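Local coordinates for protein probable porin (Pseudomonas aeruginosa, PDB 2Y0H) that probably forms a channel across the bacterial outer membrane as a porin of the OprD family, letting small solutes diffuse through, at residues Asn33-Phe38 against Val123-Gln128; Leu106-Leu111 against Asp131-Thr136; Ala256-Phe261 against Tyr306-Ala311. All coordinates share one frame; numbering follows the deposited sequence.

Contact 1. Residues Asn33-Phe38 against Val123-Gln128; sequences NWSQGF and VRLLPQ
Leu125 and Leu126, near the end of an infolded loop, pack on Ser35 and Gly37 at the inward side of strand 30-43, in the manner of the long porin loop that folds back into its own β-barrel. No hydrogen bond links the two segments, so the contact is one of shape. Following the loop, the chain comes in from Arg124, whose carbonyl oxygen is held by Arg13 of the adjoining strand 7-22 and whose guanidinium forms a salt bridge with Asp121. Leu125 then carries most of the touch. With CG anti to the backbone N (chi1 -176°), its two methyls sit over the Ser35 side chain and the Gln36-Gly37 peptide. CD2 sits 3.5 Å from Ser35 OG, while CD1 lies 3.7 Å from the same hydroxyl oxygen and 3.5 Å from Gly37 N, so both methyls share the Ser35 side chain and one reaches on over the peptide. Leu126 works differently: its side chain does not set out toward the strand, and only CD2 makes the approach, resting 3.8 Å from Gly37 CA and 3.7 Å from the carbonyl oxygen of Phe38. Having no side chain, Gly37 lets that methyl settle directly on the main chain. On the other side of the strand Phe38 points away from the loop and touches a bound detergent molecule, which places the leucines on the interior side of the wall, consistent with a loop that narrows the channel. Past this point the chain leaves the strand. Pro127 leans on Val39 and Leu60. Gln128 ties the loop to strand 143-154 and to the loop between strands 259-269 and 300-309, its NE2 being held by Ser153 OG and Thr281 OG1.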
loop_
_atom_site.group_PDB
_atom_site.type_symbol
_atom_site.label_atom_id
_atom_site.label_comp_id
_atom_site.label_asym_id
_atom_site.label_seq_id
_atom_site.Cartn_x
_atom_site.Cartn_y
_atom_site.Cartn_z
ATOM N N ASN A 33 -0.498 -5.599 -22.109
ATOM C CA ASN A 33 -0.290 -4.185 -21.840
ATOM C C ASN A 33 1.167 -3.927 -21.552
ATOM O O ASN A 33 1.773 -4.597 -20.720
ATOM C CB ASN A 33 -1.091 -3.723 -20.626
ATOM C CG ASN A 33 -2.531 -3.446 -20.948
ATOM O OD1 ASN A 33 -3.430 -3.965 -20.287
ATOM N ND2 ASN A 33 -2.768 -2.616 -21.963
ATOM N N TRP A 34 1.722 -2.938 -22.232
ATOM C CA TRP A 34 3.085 -2.539 -21.998
ATOM C C TRP A 34 3.066 -1.032 -21.825
ATOM O O TRP A 34 2.474 -0.323 -22.634
ATOM C CB TRP A 34 3.976 -2.953 -23.175
ATOM C CG TRP A 34 5.450 -2.850 -22.871
ATOM C CD1 TRP A 34 6.031 -2.904 -21.643
ATOM C CD2 TRP A 34 6.520 -2.658 -23.811
ATOM N NE1 TRP A 34 7.398 -2.774 -21.753
ATOM C CE2 TRP A 34 7.723 -2.612 -23.073
ATOM C CE3 TRP A 34 6.580 -2.529 -25.204
ATOM C CZ2 TRP A 34 8.971 -2.434 -23.679
ATOM C CZ3 TRP A 34 7.822 -2.346 -25.802
ATOM C CH2 TRP A 34 8.997 -2.307 -25.041
ATOM N N SER A 35 3.687 -0.541 -20.759
ATOM C CA SER A 35 3.725 0.896 -20.520
ATOM C C SER A 35 4.938 1.321 -19.681
ATOM O O SER A 35 5.642 0.483 -19.118
ATOM C CB SER A 35 2.402 1.375 -19.902
ATOM O OG SER A 35 2.141 0.745 -18.660
ATOM N N GLN A 36 5.178 2.620 -19.605
ATOM C CA GLN A 36 6.396 3.140 -19.007
ATOM C C GLN A 36 6.078 4.338 -18.123
ATOM O O GLN A 36 5.374 5.277 -18.536
ATOM C CB GLN A 36 7.404 3.541 -20.098
ATOM C CG GLN A 36 8.657 4.258 -19.575
ATOM C CD GLN A 36 9.643 3.308 -18.904
ATOM O OE1 GLN A 36 9.773 2.149 -19.306
ATOM N NE2 GLN A 36 10.337 3.795 -17.876
ATOM N N GLY A 37 6.605 4.304 -16.907
ATOM C CA GLY A 37 6.373 5.362 -15.956
ATOM C C GLY A 37 7.629 6.161 -15.688
ATOM O O GLY A 37 8.748 5.631 -15.719
ATOM N N PHE A 38 7.429 7.449 -15.432
ATOM C CA PHE A 38 8.487 8.339 -14.994
ATOM C C PHE A 38 7.980 9.088 -13.764
ATOM O O PHE A 38 6.870 9.611 -13.776
ATOM C CB PHE A 38 8.826 9.357 -16.086
ATOM C CG PHE A 38 9.259 8.746 -17.376
ATOM C CD1 PHE A 38 10.588 8.396 -17.581
ATOM C CD2 PHE A 38 8.347 8.533 -18.398
ATOM C CE1 PHE A 38 11.006 7.844 -18.788
ATOM C CE2 PHE A 38 8.757 7.989 -19.616
ATOM C CZ PHE A 38 10.091 7.641 -19.806
ATOM N N VAL A 123 1.540 -0.475 -6.766
ATOM C CA VAL A 123 1.782 -1.771 -7.362
ATOM C C VAL A 123 1.428 -1.758 -8.843
ATOM O O VAL A 123 1.426 -2.799 -9.494
ATOM C CB VAL A 123 0.991 -2.881 -6.647
ATOM C CG1 VAL A 123 1.363 -2.923 -5.169
ATOM C CG2 VAL A 123 -0.497 -2.669 -6.831
ATOM N N ARG A 124 1.113 -0.578 -9.367
ATOM C CA ARG A 124 0.837 -0.436 -10.790
ATOM C C ARG A 124 1.969 0.331 -11.441
ATOM O O ARG A 124 3.127 0.176 -11.056
ATOM C CB ARG A 124 -0.495 0.282 -11.022
ATOM C CG ARG A 124 -1.701 -0.474 -10.478
ATOM C CD ARG A 124 -2.897 0.451 -10.274
ATOM N NE ARG A 124 -4.123 -0.328 -10.202
ATOM C CZ ARG A 124 -4.459 -1.100 -9.171
ATOM N NH1 ARG A 124 -3.663 -1.182 -8.108
ATOM N NH2 ARG A 124 -5.594 -1.791 -9.199
ATOM N N LEU A 125 1.632 1.171 -12.415
ATOM C CA LEU A 125 2.642 1.884 -13.189
ATOM C C LEU A 125 3.203 3.070 -12.423
ATOM O O LEU A 125 4.416 3.246 -12.324
ATOM C CB LEU A 125 2.076 2.348 -14.537
ATOM C CG LEU A 125 3.081 3.033 -15.469
ATOM C CD1 LEU A 125 4.185 2.058 -15.882
ATOM C CD2 LEU A 125 2.400 3.649 -16.708
ATOM N N LEU A 126 2.310 3.891 -11.895
ATOM C CA LEU A 126 2.707 5.086 -11.178
ATOM C C LEU A 126 2.120 5.056 -9.779
ATOM O O LEU A 126 1.104 4.416 -9.545
ATOM C CB LEU A 126 2.220 6.329 -11.929
ATOM C CG LEU A 126 2.882 6.573 -13.281
ATOM C CD1 LEU A 126 2.135 7.649 -14.031
ATOM C CD2 LEU A 126 4.347 6.948 -13.093
ATOM N N PRO A 127 2.762 5.753 -8.843
ATOM C CA PRO A 127 2.174 5.832 -7.507
ATOM C C PRO A 127 0.916 6.675 -7.528
ATOM O O PRO A 127 0.853 7.683 -8.233
ATOM C CB PRO A 127 3.252 6.546 -6.694
ATOM C CG PRO A 127 3.988 7.378 -7.710
ATOM C CD PRO A 127 3.988 6.561 -8.972
ATOM N N GLN A 128 -0.083 6.250 -6.765
ATOM C CA GLN A 128 -1.221 7.095 -6.447
ATOM C C GLN A 128 -0.717 8.258 -5.589
ATOM O O GLN A 128 0.150 8.069 -4.741
ATOM C CB GLN A 128 -2.247 6.284 -5.659
ATOM C CG GLN A 128 -3.307 7.090 -4.942
ATOM C CD GLN A 128 -4.249 6.198 -4.112
ATOM O OE1 GLN A 128 -3.828 5.189 -3.544
ATOM N NE2 GLN A 128 -5.522 6.562 -4.060
#

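Contact 2. Residues Leu106-Leu111 against Asp131-Thr136; sequences LQVGIL and DGALLT
Gln107 and Leu134 exchange two backbone hydrogen bonds of 2.9 Å, Gln107 N to Leu134 O and Leu134 N to Gln107 O, and two residues further Gly109 and Gly132 repeat the exchange. The result is a pair of neighbouring antiparallel barrel strands, 104-108 and 129-137. Leu134 O is used twice: a water donates to it at 2.8 Å and in turn accepts from Gln107 NE2 at 2.9 Å, so the extended glutamine amide is clipped to the same carbonyl that its own backbone N holds. In the non-hydrogen-bonded pairs, CA-H groups lean on the carbonyls, as with Ala133 CA, 3.3 Å from Gln107 O.

Side chains sort by face. Leu106 and Leu135 meet on the face that touches bound detergent, CB against CD2 at 4.0 Å, and Val108 packs beside Ala133 there. At Gly109 the chain turns a corner with phi at 140°, where a CB would jam against the preceding carbonyl oxygen. Leu111, its CG anti to the carbonyl carbon (chi1 -59°), carries CD1 over the bare main chain of Gly132, 3.6 Å from its carbonyl carbon.

The outer face, probably toward lipid, is thus apolar apart from Asp131, whose OD2 is paired with Arg154, whereas the inner face mixes Gln107 and its water with Leu111 and Leu134.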
loop_
_atom_site.group_PDB
_atom_site.type_symbol
_atom_site.label_atom_id
_atom_site.label_comp_id
_atom_site.label_asym_id
_atom_site.label_seq_id
_atom_site.Cartn_x
_atom_site.Cartn_y
_atom_site.Cartn_z
ATOM N N LEU A 106 5.996 19.597 8.811
ATOM C CA LEU A 106 4.731 19.777 8.126
ATOM C C LEU A 106 4.972 19.741 6.621
ATOM O O LEU A 106 5.890 20.392 6.114
ATOM C CB LEU A 106 4.070 21.093 8.533
ATOM C CG LEU A 106 2.822 21.492 7.737
ATOM C CD1 LEU A 106 1.668 20.537 8.017
ATOM C CD2 LEU A 106 2.424 22.936 8.014
ATOM N N GLN A 107 4.158 18.972 5.905
ATOM C CA GLN A 107 4.221 18.994 4.450
ATOM C C GLN A 107 2.880 19.427 3.908
ATOM O O GLN A 107 1.856 18.931 4.349
ATOM C CB GLN A 107 4.545 17.613 3.911
ATOM C CG GLN A 107 5.807 17.007 4.481
ATOM C CD GLN A 107 5.953 15.563 4.080
ATOM O OE1 GLN A 107 6.487 15.261 3.017
ATOM N NE2 GLN A 107 5.449 14.658 4.918
ATOM N N VAL A 108 2.874 20.356 2.961
ATOM C CA VAL A 108 1.621 20.778 2.357
ATOM C C VAL A 108 1.732 20.706 0.841
ATOM O O VAL A 108 2.566 21.383 0.250
ATOM C CB VAL A 108 1.221 22.216 2.783
ATOM C CG1 VAL A 108 -0.193 22.540 2.279
ATOM C CG2 VAL A 108 1.293 22.374 4.295
ATOM N N GLY A 109 0.895 19.879 0.220
ATOM C CA GLY A 109 0.869 19.768 -1.226
ATOM C C GLY A 109 0.689 18.331 -1.659
ATOM O O GLY A 109 -0.126 17.599 -1.099
ATOM N N ILE A 110 1.452 17.911 -2.657
ATOM C CA ILE A 110 1.359 16.531 -3.113
ATOM C C ILE A 110 1.986 15.574 -2.089
ATOM O O ILE A 110 3.046 15.840 -1.532
ATOM C CB ILE A 110 1.974 16.350 -4.514
ATOM C CG1 ILE A 110 1.403 15.101 -5.186
ATOM C CG2 ILE A 110 3.521 16.358 -4.462
ATOM C CD1 ILE A 110 1.805 14.961 -6.639
ATOM N N LEU A 111 1.303 14.468 -1.826
ATOM C CA LEU A 111 1.740 13.535 -0.802
ATOM C C LEU A 111 1.564 12.106 -1.261
ATOM O O LEU A 111 0.682 11.803 -2.075
ATOM C CB LEU A 111 0.902 13.724 0.457
ATOM C CG LEU A 111 0.914 15.102 1.106
ATOM C CD1 LEU A 111 -0.127 15.142 2.228
ATOM C CD2 LEU A 111 2.305 15.354 1.647
ATOM N N ASP A 131 -3.434 15.149 -2.502
ATOM C CA ASP A 131 -3.097 16.498 -2.054
ATOM C C ASP A 131 -3.619 16.646 -0.639
ATOM O O ASP A 131 -4.759 16.274 -0.351
ATOM C CB ASP A 131 -3.714 17.577 -2.939
ATOM C CG ASP A 131 -3.180 17.548 -4.357
ATOM O OD1 ASP A 131 -2.063 17.034 -4.566
ATOM O OD2 ASP A 131 -3.883 18.041 -5.261
ATOM N N GLY A 132 -2.780 17.182 0.241
ATOM C CA GLY A 132 -3.181 17.420 1.609
ATOM C C GLY A 132 -2.131 18.115 2.444
ATOM O O GLY A 132 -1.157 18.689 1.943
ATOM N N ALA A 133 -2.349 18.079 3.746
ATOM C CA ALA A 133 -1.391 18.611 4.693
ATOM C C ALA A 133 -1.140 17.529 5.742
ATOM O O ALA A 133 -2.086 16.959 6.290
ATOM C CB ALA A 133 -1.923 19.881 5.322
ATOM N N LEU A 134 0.134 17.235 5.989
ATOM C CA LEU A 134 0.536 16.152 6.884
ATOM C C LEU A 134 1.577 16.632 7.901
ATOM O O LEU A 134 2.658 17.107 7.532
ATOM C CB LEU A 134 1.126 14.987 6.069
ATOM C CG LEU A 134 1.411 13.652 6.769
ATOM C CD1 LEU A 134 0.172 13.126 7.458
ATOM C CD2 LEU A 134 1.940 12.623 5.758
ATOM N N LEU A 135 1.247 16.490 9.178
ATOM C CA LEU A 135 2.128 16.902 10.268
ATOM C C LEU A 135 2.622 15.643 10.953
ATOM O O LEU A 135 1.819 14.792 11.319
ATOM C CB LEU A 135 1.346 17.777 11.257
ATOM C CG LEU A 135 1.968 18.585 12.412
ATOM C CD1 LEU A 135 2.244 17.699 13.616
ATOM C CD2 LEU A 135 3.213 19.380 12.002
ATOM N N THR A 136 3.938 15.498 11.086
ATOM C CA THR A 136 4.516 14.356 11.800
ATOM C C THR A 136 5.446 14.883 12.884
ATOM O O THR A 136 6.167 15.857 12.679
ATOM C CB THR A 136 5.311 13.406 10.870
ATOM O OG1 THR A 136 6.458 14.091 10.349
ATOM C CG2 THR A 136 4.460 12.945 9.702
HETATM O O HOH W 1 4.936 15.438 7.663
#

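Contact 3. Residues Ala256-Phe261 against Tyr306-Ala311; sequences AGAHAF and YDYDFA
The imidazole of His259 has Tyr308 over one face and, at its edge, Tyr306 and Ala256 O. Tyr308 CE1 stands 3.4 Å above the imidazole plane, displaced toward the rim, with the two rings inclined obliquely rather than stacked. At the edge, His259 ND1 and Tyr306 OH share a hydrogen bond of 2.8 Å, a bent one (144°) that crosses between strands and restrains the imidazole's rotation. Tyr306 is flanked in turn by Phe261: the side chains run side by side and CE1 meets CE1 at 3.5 Å, again obliquely. Tyr308 also has Phe310 CD2 at its edge, and its own CD2 lies 3.4 Å above the centre of the Phe310 ring. His259, Phe261, Tyr306 and Tyr308 form an aromatic cluster on two antiparallel strands of the porin β-barrel, 259-269 and 300-309, where they come out of the outer side of the wall. Such a position is consistent with the aromatic girdles found where porin barrels meet the membrane interfaces. Different first torsions bring the rings together: in Tyr308 CG is anti to the backbone N (chi1 -168°), whereas in His259 it lies beside that nitrogen (chi1 -52°), so that the two side chains run side by side.

On the interior side, Ala260 and Asp307 form a hydrogen-bonded pair, and their CB atoms pack together while the carboxylate is engaged by Arg305. Strand 259-269 is entered through a type II' β turn from Ala256 to His259, with Gly257 at a positive phi that glycine adopts readily. From this turn Ala258 O receives the backbone N of Asp309 in a nearly straight bond of 3.0 Å. Beyond it the chain is held by an Asx turn, Asp309 OD1 accepting from Ala311 N at 3.0 Å.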
loop_
_atom_site.group_PDB
_atom_site.type_symbol
_atom_site.label_atom_id
_atom_site.label_comp_id
_atom_site.label_asym_id
_atom_site.label_seq_id
_atom_site.Cartn_x
_atom_site.Cartn_y
_atom_site.Cartn_z
ATOM N N ALA A 256 14.082 -17.426 9.331
ATOM C CA ALA A 256 15.132 -18.402 9.661
ATOM C C ALA A 256 16.269 -18.357 8.661
ATOM O O ALA A 256 16.146 -18.883 7.563
ATOM C CB ALA A 256 14.554 -19.816 9.734
ATOM N N GLY A 257 17.380 -17.741 9.046
ATOM C CA GLY A 257 18.472 -17.507 8.116
ATOM C C GLY A 257 17.979 -16.791 6.871
ATOM O O GLY A 257 17.477 -15.670 6.947
ATOM N N ALA A 258 18.092 -17.455 5.725
ATOM C CA ALA A 258 17.679 -16.873 4.448
ATOM C C ALA A 258 16.226 -17.223 4.064
ATOM O O ALA A 258 15.726 -16.763 3.034
ATOM C CB ALA A 258 18.644 -17.310 3.343
ATOM N N HIS A 259 15.568 -18.041 4.887
ATOM C CA HIS A 259 14.174 -18.443 4.674
ATOM C C HIS A 259 13.212 -17.628 5.530
ATOM O O HIS A 259 13.588 -17.162 6.595
ATOM C CB HIS A 259 13.986 -19.905 5.072
ATOM C CG HIS A 259 14.963 -20.840 4.437
ATOM N ND1 HIS A 259 14.666 -21.570 3.306
ATOM C CD2 HIS A 259 16.225 -21.180 4.786
ATOM C CE1 HIS A 259 15.707 -22.314 2.983
ATOM N NE2 HIS A 259 16.667 -22.095 3.865
ATOM N N ALA A 260 11.970 -17.483 5.072
ATOM C CA ALA A 260 10.887 -16.968 5.918
ATOM C C ALA A 260 9.593 -17.726 5.649
ATOM O O ALA A 260 9.246 -17.975 4.498
ATOM C CB ALA A 260 10.686 -15.469 5.722
ATOM N N PHE A 261 8.893 -18.089 6.719
ATOM C CA PHE A 261 7.662 -18.866 6.642
ATOM C C PHE A 261 6.536 -18.117 7.352
ATOM O O PHE A 261 6.638 -17.806 8.537
ATOM C CB PHE A 261 7.847 -20.240 7.304
ATOM C CG PHE A 261 9.076 -20.997 6.838
ATOM C CD1 PHE A 261 9.008 -21.863 5.757
ATOM C CD2 PHE A 261 10.290 -20.857 7.496
ATOM C CE1 PHE A 261 10.122 -22.559 5.330
ATOM C CE2 PHE A 261 11.412 -21.558 7.069
ATOM C CZ PHE A 261 11.322 -22.410 5.988
ATOM N N TYR A 306 5.966 -18.180 1.654
ATOM C CA TYR A 306 7.357 -18.580 1.791
ATOM C C TYR A 306 8.268 -17.601 1.072
ATOM O O TYR A 306 7.984 -17.203 -0.054
ATOM C CB TYR A 306 7.567 -19.982 1.225
ATOM C CG TYR A 306 9.019 -20.386 1.187
ATOM C CD1 TYR A 306 9.723 -20.637 2.360
ATOM C CD2 TYR A 306 9.696 -20.493 -0.019
ATOM C CE1 TYR A 306 11.056 -20.994 2.328
ATOM C CE2 TYR A 306 11.022 -20.858 -0.058
ATOM C CZ TYR A 306 11.698 -21.103 1.115
ATOM O OH TYR A 306 13.020 -21.457 1.072
ATOM N N ASP A 307 9.352 -17.209 1.733
ATOM C CA ASP A 307 10.349 -16.337 1.127
ATOM C C ASP A 307 11.717 -16.985 1.119
ATOM O O ASP A 307 12.081 -17.700 2.054
ATOM C CB ASP A 307 10.449 -15.004 1.872
ATOM C CG ASP A 307 9.172 -14.204 1.800
ATOM O OD1 ASP A 307 8.275 -14.417 2.658
ATOM O OD2 ASP A 307 9.076 -13.362 0.885
ATOM N N TYR A 308 12.479 -16.726 0.062
ATOM C CA TYR A 308 13.867 -17.147 0.033
ATOM C C TYR A 308 14.796 -16.059 -0.517
ATOM O O TYR A 308 14.545 -15.489 -1.580
ATOM C CB TYR A 308 14.046 -18.463 -0.727
ATOM C CG TYR A 308 15.432 -19.045 -0.513
ATOM C CD1 TYR A 308 15.833 -19.483 0.747
ATOM C CD2 TYR A 308 16.349 -19.115 -1.557
ATOM C CE1 TYR A 308 17.116 -20.000 0.958
ATOM C CE2 TYR A 308 17.627 -19.623 -1.362
ATOM C CZ TYR A 308 18.005 -20.067 -0.105
ATOM O OH TYR A 308 19.266 -20.566 0.091
ATOM N N ASP A 309 15.844 -15.762 0.247
ATOM C CA ASP A 309 16.925 -14.881 -0.182
ATOM C C ASP A 309 18.076 -15.765 -0.702
ATOM O O ASP A 309 18.603 -16.616 0.022
ATOM C CB ASP A 309 17.361 -13.980 0.984
ATOM C CG ASP A 309 18.414 -12.923 0.579
ATOM O OD1 ASP A 309 19.121 -13.109 -0.425
ATOM O OD2 ASP A 309 18.546 -11.908 1.288
ATOM N N PHE A 310 18.428 -15.595 -1.970
ATOM C CA PHE A 310 19.409 -16.469 -2.618
ATOM C C PHE A 310 20.867 -16.041 -2.389
ATOM O O PHE A 310 21.783 -16.633 -2.957
ATOM C CB PHE A 310 19.136 -16.569 -4.124
ATOM C CG PHE A 310 17.987 -17.476 -4.494
ATOM C CD1 PHE A 310 16.688 -16.993 -4.541
ATOM C CD2 PHE A 310 18.213 -18.799 -4.836
ATOM C CE1 PHE A 310 15.633 -17.818 -4.897
ATOM C CE2 PHE A 310 17.163 -19.629 -5.194
ATOM C CZ PHE A 310 15.873 -19.139 -5.221
ATOM N N ALA A 311 21.075 -15.023 -1.562
ATOM C CA ALA A 311 22.417 -14.498 -1.297
ATOM C C ALA A 311 23.429 -15.572 -0.865
ATOM O O ALA A 311 24.526 -15.655 -1.418
ATOM C CB ALA A 311 22.359 -13.373 -0.268
#

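In the fold
All three contacts draw on the same closed antiparallel barrel. Along the chain contacts 1 and 2 interleave: strand 30-43 comes first, then 106-111, the loop 123-128 and, almost at once, 131-136. The chain therefore leaves the wall at contact 2, crosses the interior to touch the wall again at contact 1, and returns to pair beside its point of departure; the centres of these two lie about 23 Å apart. Contact 3 follows later in sequence and does not touch either, its centre about 29 Å from that of contact 1 and about 37 Å from that of contact 2, and opposite contact 2 across the chain's centre. Two contacts thus join barrel strands, while one packs an infolded loop against the wall, probably within the channel.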